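Local coordinates for monomethylamine methyltransferase MtmB1 (Methanosarcina barkeri, PDB 1NTH), which catalyses transfer of the methyl group of monomethylamine to the corrinoid cofactor of its partner protein MtmC, a step in methanogenesis from methylamine, at residues G49-F63 with L312-T326. Sequence-based numbering, arbitrary orientation.
Sequences GEFIPTDKDMMEKLF and LMIAGWACATISEFT
Pro-53 sets its CB over one face of the Trp-317 indole: the atom stands 3.2 Å from the centroid of the six-membered ring and only 4° off the ring normal, a well-centred CH-pi contact. Pro-53 CG is also pressed to 3.5 Å from Ala-320 CB, tighter than usual for two carbons. Beside it, Met-59 enters as a knob among Ala-320, Thr-321, Glu-324 and Phe-325. Phe-325 answers as a knob among Lys-56, Met-59, Glu-60 and Phe-63, with its CB over the face of the Phe-63 ring, 4.0 Å from the centroid. The axes of the helical segments 56-63 and 312-325 cross at 90° and approach to 9.3 Å.

At Gly-316 the chain of Phe-51 comes close enough for a CA-H...O contact of 3.4 Å from Gly-316 CA to Phe-51 O, where any CB would clash. Trp-317, with CG anti to its carbonyl carbon (chi1 -82°), directs NE1 into a 2.9 Å hydrogen bond with Glu-50 O; the acceptor lies in the indole plane, but NE1 approaches from above the carbonyl plane. With the indole cut back to an alanine, Glu-50 O would lose this donor, and Pro-53 and Met-58 would probably face a gap. At the polar edge, the modelled conformer of Lys-56 makes a doubtful salt bridge to Glu-324, CE lying nearer OE1 than NZ does. The chemistry thus implies that mainly apolar packing, with one indole hydrogen bond to a loop carbonyl, holds the 49-63 segment on an outer helix of the TIM barrel.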
loop_
_atom_site.group_PDB
_atom_site.type_symbol
_atom_site.label_atom_id
_atom_site.label_comp_id
_atom_site.label_asym_id
_atom_site.label_seq_id
_atom_site.Cartn_x
_atom_site.Cartn_y
_atom_site.Cartn_z
ATOM N N GLY A 49 46.158 24.089 16.551
ATOM C CA GLY A 49 45.252 25.159 16.173
ATOM C C GLY A 49 44.433 25.016 14.902
ATOM O O GLY A 49 43.687 25.931 14.553
ATOM N N GLU A 50 44.560 23.893 14.204
ATOM C CA GLU A 50 43.797 23.689 12.973
ATOM C C GLU A 50 42.371 23.239 13.257
ATOM O O GLU A 50 42.136 22.464 14.181
ATOM C CB GLU A 50 44.455 22.629 12.087
ATOM C CG GLU A 50 45.747 23.042 11.418
ATOM C CD GLU A 50 46.120 22.097 10.289
ATOM O OE1 GLU A 50 46.235 20.878 10.543
ATOM O OE2 GLU A 50 46.292 22.570 9.146
ATOM N N PHE A 51 41.426 23.726 12.459
ATOM C CA PHE A 51 40.027 23.329 12.608
ATOM C C PHE A 51 39.815 22.038 11.826
ATOM O O PHE A 51 39.121 21.127 12.279
ATOM C CB PHE A 51 39.087 24.404 12.061
ATOM C CG PHE A 51 39.039 25.647 12.893
ATOM C CD1 PHE A 51 39.987 26.650 12.726
ATOM C CD2 PHE A 51 38.042 25.814 13.849
ATOM C CE1 PHE A 51 39.938 27.806 13.500
ATOM C CE2 PHE A 51 37.986 26.963 14.628
ATOM C CZ PHE A 51 38.935 27.963 14.452
ATOM N N ILE A 52 40.419 21.977 10.644
ATOM C CA ILE A 52 40.324 20.806 9.777
ATOM C C ILE A 52 41.754 20.337 9.536
ATOM O O ILE A 52 42.577 21.087 9.016
ATOM C CB ILE A 52 39.690 21.160 8.415
ATOM C CG1 ILE A 52 38.390 21.941 8.620
ATOM C CG2 ILE A 52 39.420 19.887 7.627
ATOM C CD1 ILE A 52 37.330 21.187 9.381
ATOM N N PRO A 53 42.065 19.083 9.895
ATOM C CA PRO A 53 43.417 18.541 9.713
ATOM C C PRO A 53 43.887 18.392 8.273
ATOM O O PRO A 53 43.098 18.113 7.371
ATOM C CB PRO A 53 43.346 17.195 10.425
ATOM C CG PRO A 53 41.926 16.776 10.181
ATOM C CD PRO A 53 41.163 18.057 10.450
ATOM N N THR A 54 45.190 18.581 8.083
ATOM C CA THR A 54 45.832 18.452 6.781
ATOM C C THR A 54 47.027 17.512 6.946
ATOM O O THR A 54 47.817 17.323 6.022
ATOM C CB THR A 54 46.333 19.816 6.254
ATOM O OG1 THR A 54 47.276 20.374 7.178
ATOM C CG2 THR A 54 45.170 20.782 6.090
ATOM N N ASP A 55 47.151 16.931 8.138
ATOM C CA ASP A 55 48.234 16.001 8.452
ATOM C C ASP A 55 47.640 14.604 8.586
ATOM O O ASP A 55 47.101 14.251 9.637
ATOM C CB ASP A 55 48.901 16.396 9.774
ATOM C CG ASP A 55 50.123 15.550 10.094
ATOM O OD1 ASP A 55 50.151 14.359 9.723
ATOM O OD2 ASP A 55 51.056 16.077 10.734
ATOM N N LYS A 56 47.739 13.804 7.529
ATOM C CA LYS A 56 47.179 12.460 7.562
ATOM C C LYS A 56 47.814 11.550 8.606
ATOM O O LYS A 56 47.155 10.649 9.124
ATOM C CB LYS A 56 47.259 11.812 6.174
ATOM C CG LYS A 56 46.641 10.426 6.100
ATOM C CD LYS A 56 46.754 9.841 4.700
ATOM C CE LYS A 56 46.137 8.451 4.636
ATOM N NZ LYS A 56 46.250 7.855 3.275
ATOM N N ASP A 57 49.086 11.778 8.920
ATOM C CA ASP A 57 49.757 10.959 9.923
ATOM C C ASP A 57 49.120 11.188 11.291
ATOM O O ASP A 57 48.884 10.242 12.042
ATOM C CB ASP A 57 51.252 11.292 9.978
ATOM C CG ASP A 57 51.985 10.894 8.711
ATOM O OD1 ASP A 57 51.865 9.722 8.298
ATOM O OD2 ASP A 57 52.685 11.751 8.130
ATOM N N MET A 58 48.848 12.451 11.606
ATOM C CA MET A 58 48.232 12.805 12.878
ATOM C C MET A 58 46.800 12.270 12.905
ATOM O O MET A 58 46.314 11.812 13.942
ATOM C CB MET A 58 48.230 14.326 13.058
ATOM C CG MET A 58 47.796 14.804 14.438
ATOM S SD MET A 58 48.910 14.250 15.753
ATOM C CE MET A 58 50.265 15.410 15.550
ATOM N N MET A 59 46.129 12.321 11.757
ATOM C CA MET A 59 44.758 11.829 11.663
ATOM C C MET A 59 44.707 10.329 11.909
ATOM O O MET A 59 43.810 9.838 12.595
ATOM C CB MET A 59 44.175 12.156 10.287
ATOM C CG MET A 59 43.940 13.639 10.072
ATOM S SD MET A 59 43.589 14.027 8.350
ATOM C CE MET A 59 41.995 13.226 8.155
ATOM N N GLU A 60 45.669 9.598 11.353
ATOM C CA GLU A 60 45.706 8.154 11.541
ATOM C C GLU A 60 45.931 7.813 13.010
ATOM O O GLU A 60 45.369 6.846 13.520
ATOM C CB GLU A 60 46.800 7.519 10.680
ATOM C CG GLU A 60 46.966 6.028 10.927
ATOM C CD GLU A 60 47.828 5.351 9.881
ATOM O OE1 GLU A 60 48.865 5.929 9.493
ATOM O OE2 GLU A 60 47.469 4.232 9.454
ATOM N N LYS A 61 46.749 8.605 13.695
ATOM C CA LYS A 61 46.990 8.352 15.112
ATOM C C LYS A 61 45.720 8.644 15.909
ATOM O O LYS A 61 45.419 7.954 16.882
ATOM C CB LYS A 61 48.155 9.206 15.618
ATOM C CG LYS A 61 49.489 8.798 15.009
ATOM C CD LYS A 61 50.662 9.493 15.678
ATOM C CE LYS A 61 50.600 11.000 15.503
ATOM N NZ LYS A 61 51.714 11.682 16.230
ATOM N N LEU A 62 44.973 9.660 15.489
ATOM C CA LEU A 62 43.723 10.000 16.165
ATOM C C LEU A 62 42.727 8.857 15.982
ATOM O O LEU A 62 41.989 8.512 16.903
ATOM C CB LEU A 62 43.131 11.295 15.600
ATOM C CG LEU A 62 41.699 11.625 16.046
ATOM C CD1 LEU A 62 41.627 11.699 17.569
ATOM C CD2 LEU A 62 41.255 12.945 15.422
ATOM N N PHE A 63 42.704 8.269 14.790
ATOM C CA PHE A 63 41.788 7.163 14.539
ATOM C C PHE A 63 42.152 5.984 15.432
ATOM O O PHE A 63 41.282 5.371 16.056
ATOM C CB PHE A 63 41.842 6.724 13.074
ATOM C CG PHE A 63 40.948 5.557 12.765
ATOM C CD1 PHE A 63 39.564 5.701 12.784
ATOM C CD2 PHE A 63 41.486 4.302 12.504
ATOM C CE1 PHE A 63 38.728 4.612 12.542
ATOM C CE2 PHE A 63 40.658 3.205 12.261
ATOM C CZ PHE A 63 39.277 3.364 12.284
ATOM N N LEU A 312 34.512 23.345 17.465
ATOM C CA LEU A 312 34.613 23.278 16.012
ATOM C C LEU A 312 35.835 22.432 15.646
ATOM O O LEU A 312 35.791 21.633 14.711
ATOM C CB LEU A 312 34.730 24.683 15.408
ATOM C CG LEU A 312 33.463 25.546 15.485
ATOM C CD1 LEU A 312 33.757 26.948 14.970
ATOM C CD2 LEU A 312 32.344 24.899 14.658
ATOM N N MET A 313 36.925 22.596 16.395
ATOM C CA MET A 313 38.134 21.815 16.143
ATOM C C MET A 313 37.880 20.334 16.409
ATOM O O MET A 313 38.340 19.472 15.662
ATOM C CB MET A 313 39.282 22.311 17.030
ATOM C CG MET A 313 39.812 23.678 16.634
ATOM S SD MET A 313 41.017 24.303 17.826
ATOM C CE MET A 313 42.395 23.207 17.527
ATOM N N ILE A 314 37.145 20.043 17.478
ATOM C CA ILE A 314 36.826 18.663 17.821
ATOM C C ILE A 314 36.014 18.023 16.695
ATOM O O ILE A 314 36.334 16.924 16.238
ATOM C CB ILE A 314 36.026 18.594 19.143
ATOM C CG1 ILE A 314 36.922 19.053 20.301
ATOM C CG2 ILE A 314 35.514 17.174 19.387
ATOM C CD1 ILE A 314 36.175 19.321 21.591
ATOM N N ALA A 315 34.976 18.716 16.241
ATOM C CA ALA A 315 34.130 18.194 15.171
ATOM C C ALA A 315 34.901 18.045 13.858
ATOM O O ALA A 315 34.778 17.029 13.167
ATOM C CB ALA A 315 32.924 19.105 14.967
ATOM N N GLY A 316 35.692 19.058 13.516
ATOM C CA GLY A 316 36.460 19.015 12.282
ATOM C C GLY A 316 37.437 17.858 12.221
ATOM O O GLY A 316 37.517 17.157 11.211
ATOM N N TRP A 317 38.186 17.650 13.299
ATOM C CA TRP A 317 39.149 16.557 13.338
ATOM C C TRP A 317 38.471 15.195 13.385
ATOM O O TRP A 317 38.904 14.261 12.711
ATOM C CB TRP A 317 40.093 16.704 14.539
ATOM C CG TRP A 317 41.223 17.655 14.287
ATOM C CD1 TRP A 317 41.171 19.020 14.287
ATOM C CD2 TRP A 317 42.572 17.304 13.956
ATOM N NE1 TRP A 317 42.407 19.542 13.976
ATOM C CE2 TRP A 317 43.285 18.510 13.768
ATOM C CE3 TRP A 317 43.249 16.085 13.800
ATOM C CZ2 TRP A 317 44.645 18.533 13.432
ATOM C CZ3 TRP A 317 44.604 16.107 13.466
ATOM C CH2 TRP A 317 45.284 17.326 13.287
ATOM N N ALA A 318 37.412 15.074 14.175
ATOM C CA ALA A 318 36.713 13.798 14.276
ATOM C C ALA A 318 36.132 13.386 12.922
ATOM O O ALA A 318 36.314 12.251 12.478
ATOM C CB ALA A 318 35.603 13.887 15.322
ATOM N N CYS A 319 35.447 14.312 12.261
ATOM C CA CYS A 319 34.839 14.010 10.970
ATOM C C CYS A 319 35.858 13.774 9.862
ATOM O O CYS A 319 35.706 12.848 9.064
ATOM C CB CYS A 319 33.885 15.127 10.549
ATOM S SG CYS A 319 32.949 14.710 9.050
ATOM N N ALA A 320 36.894 14.605 9.798
ATOM C CA ALA A 320 37.907 14.430 8.763
ATOM C C ALA A 320 38.546 13.058 8.914
ATOM O O ALA A 320 38.808 12.366 7.931
ATOM C CB ALA A 320 38.971 15.519 8.866
ATOM N N THR A 321 38.792 12.666 10.160
ATOM C CA THR A 321 39.409 11.381 10.447
ATOM C C THR A 321 38.461 10.226 10.138
ATOM O O THR A 321 38.859 9.234 9.528
ATOM C CB THR A 321 39.853 11.328 11.917
ATOM O OG1 THR A 321 40.795 12.384 12.150
ATOM C CG2 THR A 321 40.509 9.994 12.240
ATOM N N ILE A 322 37.207 10.354 10.557
ATOM C CA ILE A 322 36.221 9.315 10.287
ATOM C C ILE A 322 36.013 9.191 8.773
ATOM O O ILE A 322 35.854 8.086 8.249
ATOM C CB ILE A 322 34.881 9.640 10.994
ATOM C CG1 ILE A 322 35.015 9.374 12.499
ATOM C CG2 ILE A 322 33.741 8.816 10.390
ATOM C CD1 ILE A 322 35.295 7.924 12.857
ATOM N N SER A 323 36.034 10.320 8.072
ATOM C CA SER A 323 35.846 10.315 6.620
ATOM C C SER A 323 37.027 9.678 5.901
ATOM O O SER A 323 36.863 9.007 4.881
ATOM C CB SER A 323 35.661 11.742 6.099
ATOM O OG SER A 323 34.495 12.334 6.637
ATOM N N GLU A 324 38.219 9.888 6.442
ATOM C CA GLU A 324 39.431 9.354 5.843
ATOM C C GLU A 324 39.611 7.850 6.017
ATOM O O GLU A 324 39.989 7.155 5.072
ATOM C CB GLU A 324 40.655 10.073 6.422
ATOM C CG GLU A 324 41.992 9.514 5.941
ATOM C CD GLU A 324 42.309 9.894 4.505
ATOM O OE1 GLU A 324 43.186 9.242 3.900
ATOM O OE2 GLU A 324 41.692 10.848 3.988
ATOM N N PHE A 325 39.322 7.343 7.213
ATOM C CA PHE A 325 39.534 5.931 7.496
ATOM C C PHE A 325 38.337 4.993 7.558
ATOM O O PHE A 325 38.516 3.791 7.749
ATOM C CB PHE A 325 40.357 5.800 8.781
ATOM C CG PHE A 325 41.660 6.540 8.725
ATOM C CD1 PHE A 325 41.770 7.823 9.251
ATOM C CD2 PHE A 325 42.759 5.982 8.080
ATOM C CE1 PHE A 325 42.957 8.545 9.127
ATOM C CE2 PHE A 325 43.950 6.694 7.951
ATOM C CZ PHE A 325 44.048 7.979 8.476
ATOM N N THR A 326 37.128 5.525 7.408
ATOM C CA THR A 326 35.932 4.684 7.430
ATOM C C THR A 326 34.925 5.211 6.423
ATOM O O THR A 326 35.127 6.265 5.814
ATOM C CB THR A 326 35.223 4.674 8.810
ATOM O OG1 THR A 326 34.445 5.869 8.959
ATOM C CG2 THR A 326 36.235 4.592 9.942
#